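Local atomic coordinates of protein-disulfide isomerase (Novosphingobium aromaticivorans, PDB entry 3GMF), a protein that probably acts as a thiol-disulfide oxidoreductase or isomerase of the thioredoxin superfamily. Residues S100-A103 with Q104-W108. Sequence-based numbering, arbitrary orientation.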
# COMPACT_ATOMS: atom_id res chain seq x y z
N SER A 100 17.38 -11.38 7.57
CA SER A 100 16.94 -12.60 8.24
C SER A 100 17.65 -13.83 7.68
O SER A 100 18.16 -13.81 6.57
CB SER A 100 15.43 -12.78 8.18
OG SER A 100 14.78 -11.73 8.87
N THR A 101 17.71 -14.90 8.48
CA THR A 101 18.32 -16.15 8.03
C THR A 101 17.28 -17.10 7.44
O THR A 101 16.08 -16.87 7.59
CB THR A 101 18.93 -16.90 9.22
OG1 THR A 101 17.90 -17.11 10.21
CG2 THR A 101 20.08 -16.05 9.79
N GLU A 102 17.74 -18.19 6.83
CA GLU A 102 16.87 -19.24 6.29
C GLU A 102 15.79 -19.68 7.30
O GLU A 102 14.61 -19.69 6.97
CB GLU A 102 17.69 -20.46 5.83
CG GLU A 102 16.78 -21.50 5.22
CD GLU A 102 17.46 -22.76 4.74
OE1 GLU A 102 18.70 -22.90 4.88
OE2 GLU A 102 16.73 -23.60 4.18
N ALA A 103 16.19 -20.01 8.54
CA ALA A 103 15.23 -20.54 9.51
C ALA A 103 14.15 -19.51 9.87
O ALA A 103 12.99 -19.86 10.12
CB ALA A 103 15.95 -21.02 10.76
N GLN A 104 14.53 -18.23 9.85
CA GLN A 104 13.53 -17.19 10.10
C GLN A 104 12.57 -17.11 8.92
O GLN A 104 11.35 -17.05 9.12
CB GLN A 104 14.18 -15.85 10.37
CG GLN A 104 14.96 -15.85 11.68
CD GLN A 104 15.67 -14.56 11.92
OE1 GLN A 104 16.54 -14.15 11.13
NE2 GLN A 104 15.31 -13.89 13.02
N ARG A 105 13.13 -17.14 7.71
CA ARG A 105 12.33 -17.00 6.48
C ARG A 105 11.32 -18.11 6.31
O ARG A 105 10.22 -17.89 5.81
CB ARG A 105 13.23 -16.98 5.27
CG ARG A 105 14.08 -15.77 5.17
CD ARG A 105 15.13 -15.92 4.07
NE ARG A 105 16.12 -14.87 4.24
CZ ARG A 105 15.94 -13.59 3.91
NH1 ARG A 105 14.79 -13.18 3.37
NH2 ARG A 105 16.90 -12.72 4.18
N GLN A 106 11.68 -19.31 6.77
CA GLN A 106 10.82 -20.49 6.69
C GLN A 106 9.45 -20.23 7.32
O GLN A 106 8.40 -20.70 6.83
CB GLN A 106 11.48 -21.69 7.38
CG GLN A 106 12.70 -22.28 6.64
CD GLN A 106 12.37 -22.96 5.31
OE1 GLN A 106 11.20 -23.27 5.00
NE2 GLN A 106 13.40 -23.22 4.51
N ARG A 107 9.45 -19.49 8.41
CA ARG A 107 8.22 -19.19 9.15
C ARG A 107 7.29 -18.21 8.42
O ARG A 107 6.10 -18.14 8.73
CB ARG A 107 8.56 -18.66 10.53
CG ARG A 107 9.28 -19.67 11.43
CD ARG A 107 10.36 -19.02 12.30
NE ARG A 107 9.91 -17.95 13.18
CZ ARG A 107 10.09 -16.64 12.95
NH1 ARG A 107 9.64 -15.75 13.83
NH2 ARG A 107 10.69 -16.23 11.82
N TRP A 108 7.82 -17.44 7.46
CA TRP A 108 6.96 -16.49 6.75
C TRP A 108 6.11 -17.17 5.69
O TRP A 108 5.14 -16.59 5.21
CB TRP A 108 7.78 -15.38 6.07
CG TRP A 108 8.81 -14.69 6.95
CD1 TRP A 108 8.84 -14.61 8.32
CD2 TRP A 108 9.92 -13.93 6.48
NE1 TRP A 108 9.92 -13.87 8.74
CE2 TRP A 108 10.61 -13.44 7.63
CE3 TRP A 108 10.42 -13.64 5.20
CZ2 TRP A 108 11.76 -12.65 7.52
CZ3 TRP A 108 11.56 -12.86 5.09
CH2 TRP A 108 12.23 -12.39 6.26
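Gln-104 reaches back alongside the first turn of the short helix 102-106, where its OE1 accepts the backbone N-H of the N-cap residue Thr-101 at 3.0 Å. The bond is nearly straight (163°), and the donor lies in the amide carbonyl plane on a lone pair. With CG anti to the carbonyl carbon (chi1 -67°), the chain extended beyond it brings the amide to the backbone N of Thr-101, whose OG1 gives OE1 a second, weak bond. Gln-104 is the third residue after the N-cap, and its bond to the N-cap N-H is the half of a capping box in which the N3 side chain reaches back; the other half, from Gln-104 N to Thr-101 OG1, is not made. The same OE1 also lies 3.3 Å from Ser-100 CA.

Arg-105 grips Ser-100, the residue before the N-cap. Its NH2 donates to Ser-100 O at 2.9 Å, from above the carbonyl plane and with a bent N-H angle of 132°; NE adds a weak bond to the same oxygen. NH2 also bonds Leu-97 O, tying helix 102-106 to helix 95-99. Ser-100 CB lies over one guanidinium face, while its OG, bonded to Pro-96 O, meets the edge of the Trp-108 ring at CZ2 (3.4 Å).

At the junction between two short helices, the Gln-104 amide thus satisfies the Thr-101 N-H, and the guanidinium bridges the carbonyls of Ser-100 and Leu-97, probably easing the negative end of helix 95-99.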